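Local coordinates for NO-binding heme-dependent sensor protein (Shewanella oneidensis, PDB 4U9B) that probably senses nitric oxide through a heme-binding H-NOX domain, with the gas bound at the heme iron in this structure, at residues V84-M96 with L146-Q158. Numbering follows the deposited sequence.
Sequences VVDKFDDFTSLVM and LFGAAQHFQQKIQ. With HEM (protoporphyrin IX containing Fe), chain B.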
# COMPACT_ATOMS: atom_id res chain seq x y z
N VAL A 84 -0.14 0.13 -16.39
CA VAL A 84 0.15 1.33 -15.61
C VAL A 84 1.62 1.37 -15.21
O VAL A 84 2.29 2.39 -15.40
CB VAL A 84 -0.74 1.39 -14.34
CG1 VAL A 84 -0.35 2.58 -13.47
CG2 VAL A 84 -2.21 1.47 -14.73
N VAL A 85 2.11 0.28 -14.64
CA VAL A 85 3.49 0.23 -14.16
C VAL A 85 4.48 0.29 -15.32
O VAL A 85 5.55 0.88 -15.18
CB VAL A 85 3.74 -1.05 -13.33
CG1 VAL A 85 5.18 -1.10 -12.84
CG2 VAL A 85 2.78 -1.11 -12.15
N ASP A 86 4.12 -0.30 -16.46
CA ASP A 86 4.99 -0.30 -17.64
C ASP A 86 5.27 1.11 -18.16
O ASP A 86 6.17 1.30 -18.97
CB ASP A 86 4.37 -1.13 -18.76
CG ASP A 86 4.44 -2.63 -18.50
OD1 ASP A 86 5.20 -3.05 -17.60
OD2 ASP A 86 3.75 -3.39 -19.21
N LYS A 87 4.50 2.09 -17.70
CA LYS A 87 4.70 3.47 -18.12
C LYS A 87 6.00 4.07 -17.60
O LYS A 87 6.44 5.12 -18.07
CB LYS A 87 3.53 4.34 -17.65
CG LYS A 87 2.22 4.10 -18.38
CD LYS A 87 1.17 5.09 -17.93
CE LYS A 87 0.01 5.17 -18.91
NZ LYS A 87 -0.85 6.34 -18.60
N PHE A 88 6.62 3.40 -16.63
CA PHE A 88 7.78 3.95 -15.93
C PHE A 88 9.05 3.16 -16.21
O PHE A 88 9.07 1.93 -16.09
CB PHE A 88 7.51 3.99 -14.43
CG PHE A 88 6.29 4.78 -14.07
CD1 PHE A 88 6.29 6.16 -14.14
CD2 PHE A 88 5.12 4.14 -13.68
CE1 PHE A 88 5.17 6.89 -13.82
CE2 PHE A 88 3.99 4.86 -13.36
CZ PHE A 88 4.02 6.24 -13.42
N ASP A 89 10.12 3.87 -16.56
CA ASP A 89 11.40 3.26 -16.91
C ASP A 89 12.28 3.00 -15.69
O ASP A 89 13.20 2.18 -15.76
CB ASP A 89 12.15 4.16 -17.89
CG ASP A 89 11.56 4.13 -19.29
OD1 ASP A 89 11.25 3.02 -19.78
OD2 ASP A 89 11.40 5.21 -19.89
N ASP A 90 12.01 3.69 -14.59
CA ASP A 90 12.83 3.56 -13.39
C ASP A 90 12.07 3.93 -12.13
O ASP A 90 10.95 4.45 -12.19
CB ASP A 90 14.09 4.42 -13.52
CG ASP A 90 13.77 5.86 -13.90
OD1 ASP A 90 12.97 6.51 -13.21
OD2 ASP A 90 14.33 6.34 -14.91
N PHE A 91 12.69 3.67 -10.98
CA PHE A 91 12.08 3.89 -9.68
C PHE A 91 11.66 5.35 -9.47
O PHE A 91 10.54 5.62 -9.05
CB PHE A 91 13.04 3.46 -8.58
CG PHE A 91 12.55 3.74 -7.18
CD1 PHE A 91 11.61 2.92 -6.58
CD2 PHE A 91 13.04 4.82 -6.47
CE1 PHE A 91 11.16 3.18 -5.30
CE2 PHE A 91 12.60 5.08 -5.18
CZ PHE A 91 11.66 4.26 -4.60
N THR A 92 12.57 6.28 -9.77
CA THR A 92 12.29 7.70 -9.54
C THR A 92 11.09 8.17 -10.35
O THR A 92 10.27 8.94 -9.86
CB THR A 92 13.52 8.57 -9.89
OG1 THR A 92 14.62 8.20 -9.06
CG2 THR A 92 13.21 10.05 -9.69
N SER A 93 11.00 7.71 -11.60
CA SER A 93 9.90 8.08 -12.48
C SER A 93 8.56 7.63 -11.91
O SER A 93 7.58 8.37 -11.94
CB SER A 93 10.10 7.48 -13.88
OG SER A 93 11.39 7.76 -14.38
N LEU A 94 8.54 6.41 -11.37
CA LEU A 94 7.31 5.85 -10.79
C LEU A 94 6.86 6.68 -9.60
O LEU A 94 5.70 7.11 -9.54
CB LEU A 94 7.53 4.40 -10.36
CG LEU A 94 6.28 3.61 -9.93
CD1 LEU A 94 6.48 2.12 -10.18
CD2 LEU A 94 5.93 3.84 -8.46
N VAL A 95 7.76 6.91 -8.66
CA VAL A 95 7.43 7.64 -7.43
C VAL A 95 6.95 9.06 -7.74
O VAL A 95 5.96 9.52 -7.18
CB VAL A 95 8.63 7.70 -6.47
CG1 VAL A 95 8.28 8.49 -5.21
CG2 VAL A 95 9.08 6.29 -6.10
N MET A 96 7.67 9.74 -8.62
CA MET A 96 7.30 11.09 -9.01
C MET A 96 6.02 11.09 -9.84
O MET A 96 5.41 12.14 -10.05
CB MET A 96 8.44 11.75 -9.79
CG MET A 96 9.68 12.00 -8.94
SD MET A 96 9.37 13.15 -7.59
CE MET A 96 9.07 14.67 -8.50
N LEU A 146 6.72 1.49 -1.51
CA LEU A 146 7.91 2.11 -2.08
C LEU A 146 9.05 1.11 -2.13
O LEU A 146 9.77 1.04 -3.13
CB LEU A 146 8.31 3.34 -1.26
CG LEU A 146 7.41 4.56 -1.45
CD1 LEU A 146 7.58 5.54 -0.30
CD2 LEU A 146 7.72 5.25 -2.78
N PHE A 147 9.21 0.32 -1.07
CA PHE A 147 10.23 -0.72 -1.06
C PHE A 147 9.90 -1.78 -2.10
O PHE A 147 10.80 -2.33 -2.74
CB PHE A 147 10.33 -1.35 0.33
CG PHE A 147 11.13 -0.54 1.31
CD1 PHE A 147 12.50 -0.40 1.16
CD2 PHE A 147 10.51 0.08 2.39
CE1 PHE A 147 13.24 0.35 2.06
CE2 PHE A 147 11.25 0.82 3.30
CZ PHE A 147 12.61 0.96 3.13
N GLY A 148 8.62 -2.08 -2.26
CA GLY A 148 8.18 -3.03 -3.27
C GLY A 148 8.52 -2.53 -4.67
O GLY A 148 9.00 -3.29 -5.51
N ALA A 149 8.27 -1.25 -4.90
CA ALA A 149 8.58 -0.63 -6.19
C ALA A 149 10.08 -0.62 -6.43
O ALA A 149 10.54 -0.78 -7.55
CB ALA A 149 8.02 0.78 -6.25
N ALA A 150 10.84 -0.42 -5.36
CA ALA A 150 12.29 -0.42 -5.45
C ALA A 150 12.80 -1.80 -5.88
O ALA A 150 13.63 -1.90 -6.79
CB ALA A 150 12.90 -0.01 -4.12
N GLN A 151 12.28 -2.84 -5.24
CA GLN A 151 12.62 -4.22 -5.61
C GLN A 151 12.34 -4.49 -7.08
O GLN A 151 13.17 -5.07 -7.79
CB GLN A 151 11.83 -5.21 -4.75
CG GLN A 151 12.51 -5.60 -3.45
CD GLN A 151 13.65 -6.58 -3.64
OE1 GLN A 151 13.84 -7.13 -4.73
NE2 GLN A 151 14.41 -6.82 -2.58
N HIS A 152 11.16 -4.07 -7.53
CA HIS A 152 10.74 -4.23 -8.91
C HIS A 152 11.78 -3.68 -9.89
O HIS A 152 12.08 -4.32 -10.90
CB HIS A 152 9.40 -3.52 -9.12
CG HIS A 152 8.88 -3.59 -10.52
ND1 HIS A 152 8.23 -4.69 -11.02
CD2 HIS A 152 8.91 -2.68 -11.53
CE1 HIS A 152 7.88 -4.47 -12.27
NE2 HIS A 152 8.28 -3.25 -12.61
N PHE A 153 12.32 -2.51 -9.58
CA PHE A 153 13.29 -1.85 -10.46
C PHE A 153 14.74 -2.18 -10.11
O PHE A 153 15.66 -1.57 -10.64
CB PHE A 153 13.09 -0.33 -10.42
CG PHE A 153 11.88 0.14 -11.17
CD1 PHE A 153 11.87 0.14 -12.55
CD2 PHE A 153 10.76 0.59 -10.50
CE1 PHE A 153 10.76 0.57 -13.25
CE2 PHE A 153 9.65 1.03 -11.19
CZ PHE A 153 9.65 1.02 -12.57
N GLN A 154 14.93 -3.15 -9.21
CA GLN A 154 16.27 -3.57 -8.80
C GLN A 154 17.06 -2.40 -8.21
O GLN A 154 18.28 -2.34 -8.33
CB GLN A 154 17.04 -4.16 -9.99
CG GLN A 154 16.31 -5.28 -10.71
CD GLN A 154 16.18 -6.53 -9.86
OE1 GLN A 154 16.75 -6.62 -8.77
NE2 GLN A 154 15.43 -7.50 -10.36
N GLN A 155 16.34 -1.49 -7.56
CA GLN A 155 16.93 -0.29 -6.98
C GLN A 155 16.97 -0.41 -5.46
O GLN A 155 15.96 -0.71 -4.84
CB GLN A 155 16.13 0.94 -7.40
CG GLN A 155 16.64 2.26 -6.83
CD GLN A 155 18.03 2.60 -7.32
OE1 GLN A 155 18.22 3.02 -8.46
NE2 GLN A 155 19.03 2.40 -6.46
N LYS A 156 18.14 -0.18 -4.86
CA LYS A 156 18.24 -0.16 -3.41
C LYS A 156 17.88 1.23 -2.89
O LYS A 156 18.31 2.23 -3.46
CB LYS A 156 19.65 -0.55 -2.95
CG LYS A 156 19.78 -0.64 -1.44
CD LYS A 156 21.20 -0.95 -1.01
CE LYS A 156 21.30 -1.10 0.50
NZ LYS A 156 20.70 0.06 1.24
N ILE A 157 17.08 1.28 -1.83
CA ILE A 157 16.68 2.56 -1.25
C ILE A 157 16.74 2.55 0.28
O ILE A 157 16.78 1.49 0.91
CB ILE A 157 15.25 2.96 -1.68
CG1 ILE A 157 14.20 1.96 -1.16
CG2 ILE A 157 15.17 3.07 -3.20
CD1 ILE A 157 12.78 2.47 -1.24
N GLN A 158 16.74 3.75 0.85
CA GLN A 158 16.59 3.95 2.28
C GLN A 158 15.49 4.99 2.46
O GLN A 158 15.38 5.91 1.65
CB GLN A 158 17.91 4.42 2.91
CG GLN A 158 18.28 3.73 4.20
CD GLN A 158 19.67 4.09 4.68
OE1 GLN A 158 20.22 5.12 4.29
NE2 GLN A 158 20.26 3.23 5.50
CHA HEM B . -4.24 2.62 -2.49
CHB HEM B . 0.26 4.36 -2.14
CHC HEM B . 1.41 2.37 -6.38
CHD HEM B . -3.32 1.70 -7.22
C1A HEM B . -3.07 3.09 -1.96
C2A HEM B . -2.76 3.26 -0.55
C3A HEM B . -1.52 3.74 -0.47
C4A HEM B . -1.00 3.89 -1.80
CMA HEM B . -0.74 4.08 0.82
CAA HEM B . -3.70 2.94 0.63
CBA HEM B . -4.87 3.93 0.70
CGA HEM B . -4.54 5.18 1.49
O1A HEM B . -5.44 6.05 1.62
O2A HEM B . -3.39 5.33 1.99
C1B HEM B . 0.98 3.94 -3.22
C2B HEM B . 2.41 4.08 -3.39
C3B HEM B . 2.74 3.54 -4.58
C4B HEM B . 1.52 3.02 -5.17
CMB HEM B . 3.30 4.78 -2.34
CAB HEM B . 4.11 3.39 -5.27
CBB HEM B . 5.28 3.46 -4.63
C1C HEM B . 0.22 2.02 -6.99
C2C HEM B . 0.10 1.40 -8.29
C3C HEM B . -1.20 1.21 -8.56
C4C HEM B . -1.96 1.70 -7.41
CMC HEM B . 1.28 1.04 -9.21
CAC HEM B . -1.72 0.57 -9.86
CBC HEM B . -3.01 0.60 -10.24
C1D HEM B . -3.98 1.79 -6.01
C2D HEM B . -5.34 1.37 -5.80
C3D HEM B . -5.63 1.65 -4.33
C4D HEM B . -4.42 2.22 -3.79
CMD HEM B . -6.31 0.75 -6.83
CAD HEM B . -6.94 1.39 -3.56
CBD HEM B . -7.85 2.61 -3.64
CGD HEM B . -9.11 2.32 -2.88
O1D HEM B . -9.08 1.40 -2.02
O2D HEM B . -10.15 3.00 -3.11
NA HEM B . -1.96 3.48 -2.70
NB HEM B . 0.47 3.28 -4.32
NC HEM B . -1.05 2.19 -6.48
ND HEM B . -3.47 2.28 -4.81
FE HEM B . -1.55 3.00 -4.64
O HOH W 1 8.31 -1.37 -15.33
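Phe153 lays one ring face over the backbone that leads into helix 91-96: Asp90 C sits above the ring centre, and Phe91 N lies 3.6 Å from Phe153 CG, offset toward the rim. The opposite face is backed by the imidazole of its own neighbour His152, with CD2 over the centre. Two groups meet the ring in its plane, Phe88 O and Leu94 CD1, the latter 3.5 Å from Phe153 CE2. The same turn of chain is fixed from within, since Asp90 caps the helix by accepting from Ser93 N (Ser93 N to Asp90 OD1 2.8 Å, 153° at the hydrogen).

With CG anti to the backbone N (chi1 175°), Phe91 sends its ring edge toward the backbone at Leu146 O and Ala149 C, and its CE1 comes within 3.8 Å of Ala150 CB. Ile157, from the strand that follows, places CG2 over a face of this ring, 4.2 Å from the centroid and 26° off the normal, a CH-pi contact. A Schellman motif with Gln154 at C-prime ends the helix (Gln155 N to Ala150 O 2.8 Å) and strand 156-163 follows, so Phe91 has contacts with both.

Deeper in, Val95 CG2 meets Leu146 CD2 at 3.7 Å, the side chains crossing at about a right angle; Leu94 CD2 packs on heme CAB and CBB, and Leu146 CD2 on CBB. Ile176 of strand 172-179 also packs on Phe91 and Leu146. Helix 91-96 runs roughly antiparallel to 146-152. No direct hydrogen bond spans the segments, and a water links Phe88 O and His152 NE2 only weakly, which implies that ring packing on side chains and peptide groups holds them together, with the aliphatic contacts carrying this layer down to the porphyrin edge.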